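Local coordinates for Non-structural polyprotein (Sindbis virus, PDB 4GUA), which combines the nsP2 cysteine protease that processes the viral replicase polyprotein with the macro and zinc-binding regions of nsP3, left uncleaved as a precursor, at residues Ala435-Pro449 with Leu470-Tyr484. Sequence-based numbering, arbitrary orientation.
Sequences ADLVNEHNIKSVAIP and LTTALDRTDADVTIY
Ile448 reaches with its extended chain toward Leu470 and Leu474 on helix 463-474. With CG1 anti to the backbone N (chi1 175°) and the chain straight beyond, Ile448 CD1 meets Leu470 and Leu474 tip to tip, 4.0 Å from the CD1 of each. The Ile448 and Val481 side chains cross obliquely, CG2 of Ile448 resting 3.7 Å from CG1 of Val481. Val446 and Val481, by contrast, lie side by side and point the same way, CG1 of the former against CG2 of the latter. Tyr431, further back on helix 420-440, and Tyr346 of strand 346-349 border this apolar layer.

Strand 445-448, helix 463-474 and strand 480-484 form a beta-alpha-beta unit of the macro domain, and the two strands run parallel in adjacent positions of its mixed sheet. Five backbone hydrogen bonds zip them together; the one from Thr482 N to Val446 O, 3.0 Å long, is nearly straight at 175°. On the opposite face of the sheet, Ala447 CB sits 3.6 Å from CE1 of Tyr484, approaching the ring obliquely, while the Tyr484 hydroxyl is bonded to Glu358.

Before the strands begin, helix 420-440 leans on the 474-477 turn. Val438 crosses Thr477 at about a right angle and drops CG1, anti to its own N (chi1 162°), to 3.7 Å from CB of Ala479. Asn439 also lies across Thr477, its OD1 3.4 Å from Thr477 CB, and its ND2 donates to Arg476 O, a carbonyl whose position is less certain. Within the type I turn from Leu474 to Thr477, Thr477 OG1 donates to Leu474 O, 3.0 Å away, and accepts a weak bond from Ala479 N.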
loop_
_atom_site.group_PDB
_atom_site.type_symbol
_atom_site.label_atom_id
_atom_site.label_comp_id
_atom_site.label_asym_id
_atom_site.label_seq_id
_atom_site.Cartn_x
_atom_site.Cartn_y
_atom_site.Cartn_z
ATOM N N ALA A 435 4.917 -14.242 -7.865
ATOM C CA ALA A 435 3.895 -13.208 -7.986
ATOM C C ALA A 435 4.483 -11.890 -8.496
ATOM O O ALA A 435 3.840 -11.163 -9.261
ATOM C CB ALA A 435 3.200 -12.999 -6.650
ATOM N N ASP A 436 5.707 -11.583 -8.076
ATOM C CA ASP A 436 6.346 -10.337 -8.475
ATOM C C ASP A 436 6.512 -10.339 -9.985
ATOM O O ASP A 436 6.173 -9.365 -10.656
ATOM C CB ASP A 436 7.711 -10.173 -7.795
ATOM C CG ASP A 436 7.604 -9.728 -6.339
ATOM O OD1 ASP A 436 6.577 -9.116 -5.962
ATOM O OD2 ASP A 436 8.556 -9.996 -5.572
ATOM N N LEU A 437 7.006 -11.457 -10.512
ATOM C CA LEU A 437 7.235 -11.610 -11.948
ATOM C C LEU A 437 5.940 -11.576 -12.751
ATOM O O LEU A 437 5.878 -10.959 -13.820
ATOM C CB LEU A 437 7.989 -12.910 -12.217
ATOM C CG LEU A 437 9.465 -12.835 -11.822
ATOM C CD1 LEU A 437 10.125 -14.211 -11.845
ATOM C CD2 LEU A 437 10.204 -11.868 -12.743
ATOM N N VAL A 438 4.913 -12.251 -12.237
ATOM C CA VAL A 438 3.616 -12.303 -12.901
ATOM C C VAL A 438 3.087 -10.889 -13.086
ATOM O O VAL A 438 2.620 -10.517 -14.166
ATOM C CB VAL A 438 2.604 -13.126 -12.091
ATOM C CG1 VAL A 438 1.176 -12.824 -12.536
ATOM C CG2 VAL A 438 2.905 -14.603 -12.232
ATOM N N ASN A 439 3.197 -10.089 -12.034
ATOM C CA ASN A 439 2.723 -8.719 -12.093
ATOM C C ASN A 439 3.592 -7.848 -12.986
ATOM O O ASN A 439 3.082 -7.070 -13.780
ATOM C CB ASN A 439 2.650 -8.126 -10.693
ATOM C CG ASN A 439 1.534 -8.721 -9.886
ATOM O OD1 ASN A 439 0.538 -9.182 -10.443
ATOM N ND2 ASN A 439 1.676 -8.705 -8.567
ATOM N N GLU A 440 4.905 -8.007 -12.887
ATOM C CA GLU A 440 5.827 -7.144 -13.609
ATOM C C GLU A 440 5.713 -7.372 -15.119
ATOM O O GLU A 440 5.862 -6.440 -15.909
ATOM C CB GLU A 440 7.266 -7.386 -13.134
ATOM C CG GLU A 440 7.574 -6.815 -11.752
ATOM C CD GLU A 440 8.883 -7.348 -11.160
ATOM O OE1 GLU A 440 9.587 -8.114 -11.859
ATOM O OE2 GLU A 440 9.198 -7.012 -9.990
ATOM N N HIS A 441 5.470 -8.618 -15.518
ATOM C CA HIS A 441 5.329 -8.957 -16.934
ATOM C C HIS A 441 3.891 -9.075 -17.423
ATOM O O HIS A 441 3.656 -9.498 -18.550
ATOM C CB HIS A 441 6.131 -10.210 -17.249
ATOM C CG HIS A 441 7.606 -9.999 -17.119
ATOM N ND1 HIS A 441 8.296 -10.272 -15.960
ATOM C CD2 HIS A 441 8.513 -9.498 -17.989
ATOM C CE1 HIS A 441 9.571 -9.968 -16.127
ATOM N NE2 HIS A 441 9.729 -9.497 -17.350
ATOM N N ASN A 442 2.939 -8.732 -16.560
ATOM C CA ASN A 442 1.516 -8.824 -16.880
ATOM C C ASN A 442 1.128 -10.179 -17.450
ATOM O O ASN A 442 0.453 -10.269 -18.474
ATOM C CB ASN A 442 1.099 -7.729 -17.853
ATOM C CG ASN A 442 -0.403 -7.544 -17.894
ATOM O OD1 ASN A 442 -1.113 -7.971 -16.984
ATOM N ND2 ASN A 442 -0.898 -6.920 -18.955
ATOM N N ILE A 443 1.571 -11.230 -16.776
ATOM C CA ILE A 443 1.252 -12.591 -17.157
ATOM C C ILE A 443 -0.202 -12.901 -16.806
ATOM O O ILE A 443 -0.629 -12.735 -15.662
ATOM C CB ILE A 443 2.199 -13.564 -16.452
ATOM C CG1 ILE A 443 3.638 -13.247 -16.872
ATOM C CG2 ILE A 443 1.817 -15.009 -16.762
ATOM C CD1 ILE A 443 4.666 -14.165 -16.287
ATOM N N LYS A 444 -0.957 -13.334 -17.810
ATOM C CA LYS A 444 -2.397 -13.521 -17.677
ATOM C C LYS A 444 -2.786 -14.857 -17.018
ATOM O O LYS A 444 -3.798 -14.950 -16.321
ATOM C CB LYS A 444 -3.063 -13.399 -19.049
ATOM C CG LYS A 444 -2.828 -12.069 -19.753
ATOM C CD LYS A 444 -3.792 -11.007 -19.250
ATOM C CE LYS A 444 -3.899 -9.833 -20.218
ATOM N NZ LYS A 444 -4.606 -8.659 -19.618
ATOM N N SER A 445 -1.993 -15.893 -17.260
ATOM C CA SER A 445 -2.254 -17.200 -16.674
ATOM C C SER A 445 -0.939 -17.857 -16.296
ATOM O O SER A 445 0.073 -17.693 -16.989
ATOM C CB SER A 445 -2.987 -18.101 -17.668
ATOM O OG SER A 445 -2.309 -18.143 -18.915
ATOM N N VAL A 446 -0.946 -18.628 -15.217
ATOM C CA VAL A 446 0.278 -19.277 -14.794
ATOM C C VAL A 446 0.001 -20.691 -14.305
ATOM O O VAL A 446 -0.935 -20.920 -13.544
ATOM C CB VAL A 446 0.994 -18.442 -13.705
ATOM C CG1 VAL A 446 0.039 -18.107 -12.583
ATOM C CG2 VAL A 446 2.208 -19.182 -13.176
ATOM N N ALA A 447 0.797 -21.644 -14.785
ATOM C CA ALA A 447 0.747 -23.010 -14.281
ATOM C C ALA A 447 1.813 -23.138 -13.223
ATOM O O ALA A 447 2.965 -22.781 -13.462
ATOM C CB ALA A 447 1.002 -24.005 -15.394
ATOM N N ILE A 448 1.436 -23.656 -12.060
ATOM C CA ILE A 448 2.365 -23.733 -10.944
ATOM C C ILE A 448 2.147 -25.006 -10.124
ATOM O O ILE A 448 1.013 -25.434 -9.918
ATOM C CB ILE A 448 2.198 -22.483 -10.067
ATOM C CG1 ILE A 448 3.065 -22.560 -8.820
ATOM C CG2 ILE A 448 0.739 -22.301 -9.681
ATOM C CD1 ILE A 448 3.078 -21.269 -8.046
ATOM N N PRO A 449 3.241 -25.626 -9.663
ATOM C CA PRO A 449 3.162 -26.786 -8.776
ATOM C C PRO A 449 3.218 -26.347 -7.322
ATOM O O PRO A 449 3.402 -25.160 -7.071
ATOM C CB PRO A 449 4.426 -27.557 -9.138
ATOM C CG PRO A 449 5.412 -26.482 -9.413
ATOM C CD PRO A 449 4.633 -25.355 -10.061
ATOM N N LEU A 470 1.078 -20.315 -1.517
ATOM C CA LEU A 470 0.781 -20.088 -2.923
ATOM C C LEU A 470 -0.307 -19.026 -3.093
ATOM O O LEU A 470 -0.118 -18.049 -3.823
ATOM C CB LEU A 470 0.350 -21.401 -3.582
ATOM C CG LEU A 470 0.167 -21.387 -5.100
ATOM C CD1 LEU A 470 0.324 -22.789 -5.655
ATOM C CD2 LEU A 470 -1.189 -20.816 -5.488
ATOM N N THR A 471 -1.446 -19.218 -2.429
ATOM C CA THR A 471 -2.565 -18.284 -2.568
ATOM C C THR A 471 -2.265 -16.946 -1.902
ATOM O O THR A 471 -2.672 -15.898 -2.404
ATOM C CB THR A 471 -3.894 -18.849 -1.998
ATOM O OG1 THR A 471 -3.744 -19.155 -0.610
ATOM C CG2 THR A 471 -4.315 -20.100 -2.747
ATOM N N THR A 472 -1.549 -16.979 -0.781
ATOM C CA THR A 472 -1.198 -15.750 -0.078
ATOM C C THR A 472 -0.467 -14.841 -1.049
ATOM O O THR A 472 -0.743 -13.643 -1.132
ATOM C CB THR A 472 -0.279 -16.005 1.130
ATOM O OG1 THR A 472 -0.977 -16.746 2.138
ATOM C CG2 THR A 472 0.193 -14.687 1.721
ATOM N N ALA A 473 0.466 -15.430 -1.785
ATOM C CA ALA A 473 1.250 -14.697 -2.766
ATOM C C ALA A 473 0.436 -14.332 -4.013
ATOM O O ALA A 473 0.511 -13.203 -4.496
ATOM C CB ALA A 473 2.479 -15.508 -3.162
ATOM N N LEU A 474 -0.331 -15.289 -4.532
ATOM C CA LEU A 474 -0.955 -15.137 -5.848
ATOM C C LEU A 474 -2.345 -14.508 -5.843
ATOM O O LEU A 474 -2.904 -14.237 -6.903
ATOM C CB LEU A 474 -0.979 -16.481 -6.582
ATOM C CG LEU A 474 0.396 -16.885 -7.117
ATOM C CD1 LEU A 474 0.455 -18.361 -7.428
ATOM C CD2 LEU A 474 0.718 -16.079 -8.363
ATOM N N ASP A 475 -2.907 -14.279 -4.664
ATOM C CA ASP A 475 -4.097 -13.443 -4.558
ATOM C C ASP A 475 -3.692 -12.017 -4.921
ATOM O O ASP A 475 -4.514 -11.185 -5.311
ATOM C CB ASP A 475 -4.650 -13.473 -3.136
ATOM C CG ASP A 475 -5.342 -14.781 -2.804
ATOM O OD1 ASP A 475 -5.524 -15.612 -3.720
ATOM O OD2 ASP A 475 -5.704 -14.970 -1.621
ATOM N N ARG A 476 -2.392 -11.770 -4.807
ATOM C CA ARG A 476 -1.788 -10.464 -5.026
ATOM C C ARG A 476 -1.397 -10.271 -6.493
ATOM O O ARG A 476 -0.542 -9.446 -6.802
ATOM C CB ARG A 476 -0.591 -10.270 -4.096
ATOM C CG ARG A 476 -0.943 -9.720 -2.713
ATOM C CD ARG A 476 -2.334 -9.124 -2.655
ATOM N NE ARG A 476 -2.840 -8.998 -1.291
ATOM C CZ ARG A 476 -4.023 -8.475 -0.987
ATOM N NH1 ARG A 476 -4.808 -8.005 -1.943
ATOM N NH2 ARG A 476 -4.419 -8.406 0.271
ATOM N N THR A 477 -1.923 -11.122 -7.373
ATOM C CA THR A 477 -1.809 -10.895 -8.815
ATOM C C THR A 477 -3.187 -10.809 -9.488
ATOM O O THR A 477 -4.218 -11.019 -8.852
ATOM C CB THR A 477 -1.031 -12.037 -9.501
ATOM O OG1 THR A 477 -1.823 -13.232 -9.498
ATOM C CG2 THR A 477 0.289 -12.294 -8.796
ATOM N N ASP A 478 -3.190 -10.487 -10.778
ATOM C CA ASP A 478 -4.404 -10.510 -11.595
ATOM C C ASP A 478 -4.523 -11.782 -12.436
ATOM O O ASP A 478 -5.423 -11.907 -13.254
ATOM C CB ASP A 478 -4.455 -9.286 -12.502
ATOM C CG ASP A 478 -4.726 -8.011 -11.735
ATOM O OD1 ASP A 478 -5.438 -8.077 -10.710
ATOM O OD2 ASP A 478 -4.226 -6.944 -12.153
ATOM N N ALA A 479 -3.594 -12.712 -12.246
ATOM C CA ALA A 479 -3.489 -13.886 -13.105
ATOM C C ALA A 479 -4.470 -14.993 -12.732
ATOM O O ALA A 479 -4.783 -15.187 -11.562
ATOM C CB ALA A 479 -2.066 -14.422 -13.057
ATOM N N ASP A 480 -4.964 -15.704 -13.742
ATOM C CA ASP A 480 -5.674 -16.961 -13.534
ATOM C C ASP A 480 -4.635 -18.021 -13.216
ATOM O O ASP A 480 -3.657 -18.166 -13.944
ATOM C CB ASP A 480 -6.456 -17.359 -14.789
ATOM C CG ASP A 480 -7.735 -16.557 -14.966
ATOM O OD1 ASP A 480 -8.379 -16.208 -13.953
ATOM O OD2 ASP A 480 -8.095 -16.267 -16.125
ATOM N N VAL A 481 -4.853 -18.778 -12.149
ATOM C CA VAL A 481 -3.864 -19.752 -11.703
ATOM C C VAL A 481 -4.352 -21.182 -11.865
ATOM O O VAL A 481 -5.459 -21.524 -11.465
ATOM C CB VAL A 481 -3.472 -19.521 -10.229
ATOM C CG1 VAL A 481 -2.495 -20.587 -9.762
ATOM C CG2 VAL A 481 -2.867 -18.140 -10.055
ATOM N N THR A 482 -3.522 -22.005 -12.493
ATOM C CA THR A 482 -3.795 -23.428 -12.607
ATOM C C THR A 482 -2.721 -24.228 -11.868
ATOM O O THR A 482 -1.557 -24.248 -12.265
ATOM C CB THR A 482 -3.843 -23.868 -14.076
ATOM O OG1 THR A 482 -4.895 -23.162 -14.748
ATOM C CG2 THR A 482 -4.093 -25.362 -14.176
ATOM N N ILE A 483 -3.131 -24.860 -10.772
ATOM C CA ILE A 483 -2.259 -25.711 -9.977
ATOM C C ILE A 483 -2.238 -27.127 -10.547
ATOM O O ILE A 483 -3.278 -27.785 -10.656
ATOM C CB ILE A 483 -2.742 -25.751 -8.514
ATOM C CG1 ILE A 483 -2.848 -24.328 -7.961
ATOM C CG2 ILE A 483 -1.811 -26.589 -7.662
ATOM C CD1 ILE A 483 -3.461 -24.240 -6.587
ATOM N N TYR A 484 -1.047 -27.586 -10.912
ATOM C CA TYR A 484 -0.865 -28.903 -11.512
ATOM C C TYR A 484 -0.357 -29.830 -10.439
ATOM O O TYR A 484 0.569 -29.475 -9.717
ATOM C CB TYR A 484 0.142 -28.833 -12.662
ATOM C CG TYR A 484 -0.461 -28.381 -13.969
ATOM C CD1 TYR A 484 -0.856 -27.063 -14.157
ATOM C CD2 TYR A 484 -0.629 -29.270 -15.017
ATOM C CE1 TYR A 484 -1.414 -26.644 -15.352
ATOM C CE2 TYR A 484 -1.182 -28.864 -16.218
ATOM C CZ TYR A 484 -1.573 -27.548 -16.383
ATOM O OH TYR A 484 -2.127 -27.141 -17.579
#